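Local coordinates for WA352 (Oryza sativa subsp. indica, PDB 5ZT3), which is a mitochondrial protein associated with cytoplasmic male sterility in rice, represented here by an all-helical DUF8018 fragment whose molecular mechanism is not assigned, at residues Ile66-Gly71 and Asp106-Arg111; Tyr18-Ile23 and Ser28-Gln33. All coordinates share one frame; numbering follows the deposited sequence.

Interaction 1 (Ile66-Gly71 and Asp106-Arg111); sequences IRKMAG and DDLQSR
Lys68 meets Leu108 between helix 45-72 and helix 98-111; Lys68 CA and Leu108 CA, 7.6 Å apart, are the nearest CA pair between Ile66-Gly71 and Asp106-Arg111. Its CG sits anti to the backbone N (chi1 180°), and the chain then bends at chi2, which lays the methylenes alongside Leu108, the two side chains sliding past each other in opposite directions. Lys68 CG lies 4.1 Å from Leu108 CB, and farther out Lys68 CE packs 3.6 Å from Leu108 O. The ammonium group is thereby delivered to the C-terminal end of the second helix: Lys68 NZ donates to Asn112 OD1 and, at 3.1 Å, to a water. That water in turn donates to Gln109 O at 2.7 Å, so the ammonium is bonded directly to Asn112 and linked through the water to Gln109 O.

Next comes Met69, which crosses Leu108 at about a right angle. Met69 SD is 3.8 Å from Leu108 CD2 and 4.0 Å from Leu108 CD1, so the sulfur rests against both methyl groups.

The axes of the two short segments approach to 10.7 Å, their N-to-C directions 41° apart, and 187 Å² is buried, both sides summed. This is oblique helix-helix packing within an all-helical fragment, with Phe118 of helix 116-124 touching both Met69 and Leu108 and Trp78 of helix 78-81 also touching Met69.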
ATOM      1  N   ILE A  66       4.060  -5.453   1.875  1.00 11.77           N
ATOM      2  CA  ILE A  66       3.859  -6.436   0.816  1.00 12.13           C
ATOM      3  C   ILE A  66       4.990  -7.455   0.804  1.00 13.21           C
ATOM      4  O   ILE A  66       4.751  -8.662   0.686  1.00 13.20           O
ATOM      5  CB  ILE A  66       3.702  -5.715  -0.535  1.00 13.50           C
ATOM      6  CG1 ILE A  66       2.355  -4.992  -0.586  1.00 14.91           C
ATOM      7  CG2 ILE A  66       3.854  -6.680  -1.699  1.00 15.39           C
ATOM      8  CD1 ILE A  66       2.278  -3.940  -1.700  1.00 17.02           C
ATOM      9  N   ARG A  67       6.237  -6.989   0.926  1.00 12.82           N
ATOM     10  CA  ARG A  67       7.362  -7.913   0.922  1.00 14.41           C
ATOM     11  C   ARG A  67       7.321  -8.821   2.142  1.00 13.38           C
ATOM     12  O   ARG A  67       7.630 -10.015   2.048  1.00 15.93           O
ATOM     13  CB  ARG A  67       8.678  -7.144   0.815  1.00 17.70           C
ATOM     14  CG  ARG A  67       8.946  -6.664  -0.612  1.00 23.61           C
ATOM     15  CD  ARG A  67      10.263  -5.907  -0.754  1.00 35.17           C
ATOM     16  NE  ARG A  67      11.425  -6.787  -0.845  1.00 47.09           N
ATOM     17  CZ  ARG A  67      11.645  -7.674  -1.818  1.00 53.45           C
ATOM     18  NH1 ARG A  67      12.737  -8.430  -1.790  1.00 53.40           N
ATOM     19  NH2 ARG A  67      10.790  -7.812  -2.826  1.00 56.55           N
ATOM     20  N   LYS A  68       6.948  -8.282   3.303  1.00 13.69           N
ATOM     21  CA  LYS A  68       6.804  -9.117   4.495  1.00 13.68           C
ATOM     22  C   LYS A  68       5.730 -10.180   4.290  1.00 12.91           C
ATOM     23  O   LYS A  68       5.945 -11.370   4.568  1.00 12.87           O
ATOM     24  CB  LYS A  68       6.456  -8.226   5.687  1.00 16.59           C
ATOM     25  CG  LYS A  68       6.273  -8.957   7.003  1.00 20.77           C
ATOM     26  CD  LYS A  68       7.598  -9.496   7.513  1.00 27.45           C
ATOM     27  CE  LYS A  68       7.538  -9.768   9.006  1.00 34.45           C
ATOM     28  NZ  LYS A  68       8.841 -10.255   9.545  1.00 33.27           N
ATOM     29  N   MET A  69       4.556  -9.768   3.805  1.00 12.76           N
ATOM     30  CA  MET A  69       3.465 -10.716   3.611  1.00 11.27           C
ATOM     31  C   MET A  69       3.779 -11.739   2.529  1.00 12.07           C
ATOM     32  O   MET A  69       3.279 -12.870   2.594  1.00 12.50           O
ATOM     33  CB  MET A  69       2.173  -9.977   3.243  1.00 11.69           C
ATOM     34  CG  MET A  69       1.522  -9.224   4.403  1.00 11.27           C
ATOM     35  SD  MET A  69       1.045 -10.303   5.772  1.00 12.53           S
ATOM     36  CE  MET A  69      -0.093 -11.434   4.960  1.00 13.50           C
ATOM     37  N   ALA A  70       4.567 -11.358   1.519  1.00 12.03           N
ATOM     38  CA  ALA A  70       4.862 -12.286   0.435  1.00 11.67           C
ATOM     39  C   ALA A  70       5.522 -13.544   0.975  1.00 12.25           C
ATOM     40  O   ALA A  70       5.206 -14.656   0.534  1.00 13.29           O
ATOM     41  CB  ALA A  70       5.762 -11.618  -0.598  1.00 12.62           C
ATOM     42  N   GLY A  71       6.415 -13.386   1.955  1.00 12.38           N
ATOM     43  CA  GLY A  71       7.066 -14.512   2.597  1.00 12.43           C
ATOM     44  C   GLY A  71       6.209 -15.199   3.640  1.00 13.85           C
ATOM     45  O   GLY A  71       6.235 -16.428   3.742  1.00 13.90           O
ATOM     46  N   ASP A 106       4.210  -2.697  12.136  1.00 16.50           N
ATOM     47  CA  ASP A 106       4.723  -3.037  13.462  1.00 15.90           C
ATOM     48  C   ASP A 106       4.148  -4.361  13.952  1.00 16.11           C
ATOM     49  O   ASP A 106       4.861  -5.174  14.559  1.00 17.12           O
ATOM     50  CB  ASP A 106       4.410  -1.924  14.463  1.00 19.65           C
ATOM     51  CG  ASP A 106       4.650  -2.349  15.904  1.00 34.82           C
ATOM     52  OD1 ASP A 106       5.820  -2.343  16.334  1.00 44.56           O
ATOM     53  OD2 ASP A 106       3.671  -2.689  16.606  1.00 38.24           O
ATOM     54  N   ASP A 107       2.855  -4.586  13.714  1.00 16.07           N
ATOM     55  CA  ASP A 107       2.202  -5.824  14.134  1.00 16.12           C
ATOM     56  C   ASP A 107       2.844  -7.029  13.454  1.00 14.72           C
ATOM     57  O   ASP A 107       3.139  -8.043  14.104  1.00 16.09           O
ATOM     58  CB  ASP A 107       0.707  -5.722  13.789  1.00 16.43           C
ATOM     59  CG  ASP A 107      -0.161  -6.744  14.513  1.00 17.35           C
ATOM     60  OD1 ASP A 107       0.210  -7.204  15.611  1.00 19.10           O
ATOM     61  OD2 ASP A 107      -1.252  -7.076  13.991  1.00 17.61           O
ATOM     62  N   LEU A 108       3.068  -6.936  12.140  1.00 14.26           N
ATOM     63  CA  LEU A 108       3.723  -8.013  11.403  1.00 15.68           C
ATOM     64  C   LEU A 108       5.160  -8.210  11.863  1.00 19.33           C
ATOM     65  O   LEU A 108       5.618  -9.348  12.008  1.00 18.36           O
ATOM     66  CB  LEU A 108       3.706  -7.707   9.908  1.00 15.44           C
ATOM     67  CG  LEU A 108       2.341  -7.664   9.244  1.00 14.19           C
ATOM     68  CD1 LEU A 108       2.500  -7.175   7.817  1.00 16.34           C
ATOM     69  CD2 LEU A 108       1.699  -9.042   9.264  1.00 15.74           C
ATOM     70  N   GLN A 109       5.896  -7.122  12.077  1.00 16.49           N
ATOM     71  CA  GLN A 109       7.287  -7.263  12.493  1.00 21.09           C
ATOM     72  C   GLN A 109       7.388  -7.861  13.890  1.00 21.58           C
ATOM     73  O   GLN A 109       8.314  -8.625  14.178  1.00 24.85           O
ATOM     74  CB  GLN A 109       7.990  -5.913  12.421  1.00 23.45           C
ATOM     75  CG  GLN A 109       8.338  -5.500  11.010  1.00 26.58           C
ATOM     76  CD  GLN A 109       8.838  -4.072  10.921  1.00 34.38           C
ATOM     77  OE1 GLN A 109       8.659  -3.277  11.847  1.00 38.17           O
ATOM     78  NE2 GLN A 109       9.472  -3.740   9.805  1.00 34.20           N
ATOM     79  N   SER A 110       6.427  -7.544  14.760  1.00 20.88           N
ATOM     80  CA  SER A 110       6.491  -7.998  16.143  1.00 23.58           C
ATOM     81  C   SER A 110       5.989  -9.427  16.291  1.00 21.52           C
ATOM     82  O   SER A 110       6.553 -10.206  17.071  1.00 23.20           O
ATOM     83  CB  SER A 110       5.674  -7.061  17.036  1.00 25.55           C
ATOM     84  OG  SER A 110       6.165  -5.730  16.966  1.00 33.70           O
ATOM     85  N   ARG A 111       4.943  -9.799  15.550  1.00 19.51           N
ATOM     86  CA  ARG A 111       4.248 -11.058  15.785  1.00 18.78           C
ATOM     87  C   ARG A 111       4.140 -11.967  14.566  1.00 17.58           C
ATOM     88  O   ARG A 111       3.679 -13.106  14.709  1.00 18.01           O
ATOM     89  CB  ARG A 111       2.848 -10.803  16.366  1.00 21.48           C
ATOM     90  CG  ARG A 111       2.878 -10.234  17.781  1.00 28.27           C
ATOM     91  CD  ARG A 111       1.543  -9.628  18.164  1.00 39.97           C
ATOM     92  NE  ARG A 111       1.651  -8.777  19.345  1.00 47.58           N
ATOM     93  CZ  ARG A 111       1.619  -7.448  19.306  1.00 48.35           C
ATOM     94  NH1 ARG A 111       1.485  -6.820  18.143  1.00 44.70           N
ATOM     95  NH2 ARG A 111       1.725  -6.747  20.426  1.00 50.41           N
TER
HETATM   96  O   HOH W   1       9.982  -9.842  12.362  1.00 42.24           O

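Interaction 2 (Tyr18-Ile23 and Ser28-Gln33); sequences YPVDEI and SVQSIQ
Gln30, in the first turn of helix 29-37, lies across Val20 of the preceding loop. From CB outward, its atoms can be followed over that residue. Gln30 CB is 3.6 Å from Val20 O. CG, set anti to its own carbonyl carbon (chi1 -79°), comes to 3.4 Å from the same oxygen and also packs on Val20 CG2. Beyond CG the chain is extended, carrying the flat amide to the Val20 methyl: Gln30 NE2 is 3.6 Å from Val20 CG2, while OE1 turns to Asp21, 3.5 Å from its CB. OE1 also accepts from a water that donates weakly to Asp21 O.

Under this side chain runs the direct polar link. Gln30 N donates to Val20 O over 3.0 Å, in the carbonyl plane, with an N-H...O angle of 152°. The apolar part continues from Val20 to Val29, whose CB atoms are 4.0 Å apart; Val29 also touches Phe59 of helix 45-72.

Pro19 to Glu22 form a type I turn, and a second water joins it to the helix start by donating to Pro19 O and Glu22 O and accepting from Val29 N. Ser28 CB sits 3.3 Å from Glu22 O. Meanwhile Ser28 OG accepts from Ser31 N and Ser31 OG accepts from Ser28 N, the latter nearly straight at 173°: a capping box.

The first-turn amides of the helix are thus satisfied in three ways, Val29 N by water, Gln30 N by a loop carbonyl and Ser31 N by the N-cap hydroxyl. This is consistent with the turn supplementing the capping box, Val20 O directly and Pro19 O and Glu22 O through a water, while Val20 and Val29, with the aliphatic part of Gln30, add apolar contact.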
ATOM      1  N   TYR A  18      12.615   3.890  -5.002  1.00 26.36           N
ATOM      2  CA  TYR A  18      11.861   3.403  -6.148  1.00 25.06           C
ATOM      3  C   TYR A  18      11.595   4.520  -7.149  1.00 23.12           C
ATOM      4  O   TYR A  18      11.139   5.610  -6.757  1.00 24.95           O
ATOM      5  CB  TYR A  18      10.530   2.792  -5.704  1.00 23.01           C
ATOM      6  CG  TYR A  18      10.681   1.853  -4.539  1.00 24.68           C
ATOM      7  CD1 TYR A  18      11.264   0.606  -4.701  1.00 27.45           C
ATOM      8  CD2 TYR A  18      10.250   2.222  -3.271  1.00 28.33           C
ATOM      9  CE1 TYR A  18      11.412  -0.255  -3.631  1.00 28.54           C
ATOM     10  CE2 TYR A  18      10.391   1.367  -2.195  1.00 29.07           C
ATOM     11  CZ  TYR A  18      10.972   0.133  -2.384  1.00 30.48           C
ATOM     12  OH  TYR A  18      11.116  -0.716  -1.315  1.00 33.73           O
ATOM     13  N   PRO A  19      11.846   4.289  -8.438  1.00 20.10           N
ATOM     14  CA  PRO A  19      11.348   5.214  -9.459  1.00 21.59           C
ATOM     15  C   PRO A  19       9.841   5.342  -9.321  1.00 20.76           C
ATOM     16  O   PRO A  19       9.155   4.406  -8.910  1.00 19.25           O
ATOM     17  CB  PRO A  19      11.723   4.522 -10.774  1.00 24.74           C
ATOM     18  CG  PRO A  19      12.886   3.635 -10.411  1.00 26.73           C
ATOM     19  CD  PRO A  19      12.584   3.157  -9.022  1.00 23.86           C
ATOM     20  N   VAL A  20       9.324   6.523  -9.669  1.00 19.95           N
ATOM     21  CA  VAL A  20       7.914   6.801  -9.425  1.00 20.07           C
ATOM     22  C   VAL A  20       6.982   5.950 -10.274  1.00 19.60           C
ATOM     23  O   VAL A  20       5.783   5.866  -9.970  1.00 17.86           O
ATOM     24  CB  VAL A  20       7.622   8.297  -9.588  1.00 26.42           C
ATOM     25  CG1 VAL A  20       8.555   9.070  -8.708  1.00 31.59           C
ATOM     26  CG2 VAL A  20       7.781   8.706 -11.041  1.00 24.37           C
ATOM     27  N   ASP A  21       7.491   5.307 -11.326  1.00 19.83           N
ATOM     28  CA  ASP A  21       6.667   4.469 -12.183  1.00 21.60           C
ATOM     29  C   ASP A  21       6.886   2.976 -11.965  1.00 21.98           C
ATOM     30  O   ASP A  21       6.273   2.166 -12.665  1.00 25.83           O
ATOM     31  CB  ASP A  21       6.861   4.839 -13.663  1.00 26.00           C
ATOM     32  CG  ASP A  21       8.313   4.806 -14.092  1.00 36.66           C
ATOM     33  OD1 ASP A  21       9.207   4.897 -13.223  1.00 35.15           O
ATOM     34  OD2 ASP A  21       8.562   4.689 -15.314  1.00 45.30           O
ATOM     35  N   GLU A  22       7.726   2.591 -11.008  1.00 20.14           N
ATOM     36  CA  GLU A  22       7.950   1.172 -10.758  1.00 19.31           C
ATOM     37  C   GLU A  22       6.755   0.572 -10.029  1.00 19.64           C
ATOM     38  O   GLU A  22       6.295   1.107  -9.014  1.00 18.08           O
ATOM     39  CB  GLU A  22       9.213   0.964  -9.928  1.00 22.16           C
ATOM     40  CG  GLU A  22       9.469  -0.504  -9.630  1.00 24.48           C
ATOM     41  CD  GLU A  22      10.793  -0.759  -8.939  1.00 28.06           C
ATOM     42  OE1 GLU A  22      11.574   0.198  -8.763  1.00 31.81           O
ATOM     43  OE2 GLU A  22      11.053  -1.927  -8.561  1.00 27.81           O
ATOM     44  N   ILE A  23       6.261  -0.555 -10.535  1.00 19.52           N
ATOM     45  CA  ILE A  23       5.066  -1.195  -9.999  1.00 17.29           C
ATOM     46  C   ILE A  23       5.473  -2.327  -9.068  1.00 19.33           C
ATOM     47  O   ILE A  23       6.216  -3.235  -9.467  1.00 21.38           O
ATOM     48  CB  ILE A  23       4.146  -1.703 -11.123  1.00 19.29           C
ATOM     49  CG1 ILE A  23       3.655  -0.525 -11.970  1.00 27.17           C
ATOM     50  CG2 ILE A  23       2.974  -2.473 -10.534  1.00 18.54           C
ATOM     51  CD1 ILE A  23       2.738  -0.924 -13.112  1.00 30.58           C
ATOM     52  N   SER A  28       2.172   1.914  -7.933  1.00 14.51           N
ATOM     53  CA  SER A  28       3.392   2.692  -8.059  1.00 15.08           C
ATOM     54  C   SER A  28       3.170   4.000  -7.316  1.00 14.07           C
ATOM     55  O   SER A  28       2.045   4.329  -6.932  1.00 13.42           O
ATOM     56  CB  SER A  28       3.687   2.989  -9.530  1.00 15.22           C
ATOM     57  OG  SER A  28       2.622   3.745 -10.090  1.00 16.15           O
ATOM     58  N   VAL A  29       4.247   4.762  -7.112  1.00 13.04           N
ATOM     59  CA  VAL A  29       4.082   6.117  -6.586  1.00 12.77           C
ATOM     60  C   VAL A  29       3.074   6.889  -7.426  1.00 13.36           C
ATOM     61  O   VAL A  29       2.172   7.557  -6.894  1.00 14.21           O
ATOM     62  CB  VAL A  29       5.442   6.838  -6.521  1.00 13.70           C
ATOM     63  CG1 VAL A  29       5.248   8.306  -6.124  1.00 16.39           C
ATOM     64  CG2 VAL A  29       6.377   6.136  -5.543  1.00 15.05           C
ATOM     65  N   GLN A  30       3.195   6.798  -8.753  1.00 13.72           N
ATOM     66  CA  GLN A  30       2.316   7.569  -9.625  1.00 15.73           C
ATOM     67  C   GLN A  30       0.863   7.131  -9.493  1.00 14.58           C
ATOM     68  O   GLN A  30      -0.045   7.975  -9.479  1.00 14.50           O
ATOM     69  CB  GLN A  30       2.785   7.467 -11.073  1.00 20.74           C
ATOM     70  CG  GLN A  30       3.954   8.375 -11.399  1.00 29.21           C
ATOM     71  CD  GLN A  30       4.435   8.204 -12.826  1.00 34.66           C
ATOM     72  OE1 GLN A  30       4.209   7.166 -13.450  1.00 38.94           O
ATOM     73  NE2 GLN A  30       5.090   9.229 -13.354  1.00 39.71           N
ATOM     74  N   SER A  31       0.607   5.825  -9.379  1.00 14.95           N
ATOM     75  CA  SER A  31      -0.780   5.389  -9.279  1.00 14.54           C
ATOM     76  C   SER A  31      -1.393   5.806  -7.948  1.00 14.72           C
ATOM     77  O   SER A  31      -2.572   6.179  -7.895  1.00 15.51           O
ATOM     78  CB  SER A  31      -0.918   3.886  -9.545  1.00 17.88           C
ATOM     79  OG  SER A  31      -0.462   3.111  -8.451  1.00 17.57           O
ATOM     80  N   ILE A  32      -0.603   5.793  -6.871  1.00 12.37           N
ATOM     81  CA  ILE A  32      -1.100   6.281  -5.587  1.00 12.39           C
ATOM     82  C   ILE A  32      -1.353   7.780  -5.654  1.00 13.13           C
ATOM     83  O   ILE A  32      -2.362   8.276  -5.139  1.00 13.71           O
ATOM     84  CB  ILE A  32      -0.126   5.908  -4.457  1.00 12.68           C
ATOM     85  CG1 ILE A  32      -0.069   4.392  -4.298  1.00 11.80           C
ATOM     86  CG2 ILE A  32      -0.509   6.597  -3.147  1.00 13.56           C
ATOM     87  CD1 ILE A  32       1.105   3.913  -3.456  1.00 14.76           C
ATOM     88  N   GLN A  33      -0.445   8.517  -6.292  1.00 12.78           N
ATOM     89  CA  GLN A  33      -0.644   9.957  -6.426  1.00 12.93           C
ATOM     90  C   GLN A  33      -1.938  10.265  -7.168  1.00 13.18           C
ATOM     91  O   GLN A  33      -2.695  11.156  -6.767  1.00 14.16           O
ATOM     92  CB  GLN A  33       0.542  10.572  -7.155  1.00 14.75           C
ATOM     93  CG  GLN A  33       0.450  12.072  -7.305  1.00 15.55           C
ATOM     94  CD  GLN A  33       1.654  12.646  -8.000  1.00 17.50           C
ATOM     95  OE1 GLN A  33       2.441  11.923  -8.609  1.00 20.86           O
ATOM     96  NE2 GLN A  33       1.813  13.954  -7.909  1.00 17.85           N
TER
HETATM   97  O   HOH W   2       6.768   3.578  -7.809  1.00 16.43           O
HETATM   98  O   HOH W   3       3.624   4.296 -12.970  1.00 51.57           O

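How the interactions relate
Interaction 2 closes before interaction 1 opens along the chain, and the two lie on opposite sides of its centre, with their own centres 21 Å apart. Their nearest atoms are about 5 Å apart and do not touch. Helix 45-72 is the shared element: it contributes Ile66-Gly71 directly to interaction 1, whereas earlier in its length Arg52 and Phe59 touch Val20 and Val29 of interaction 2. The contacts also differ in kind, since interaction 1 brings together helices distant in sequence and interaction 2 settles a loop on the start of the helix that follows it.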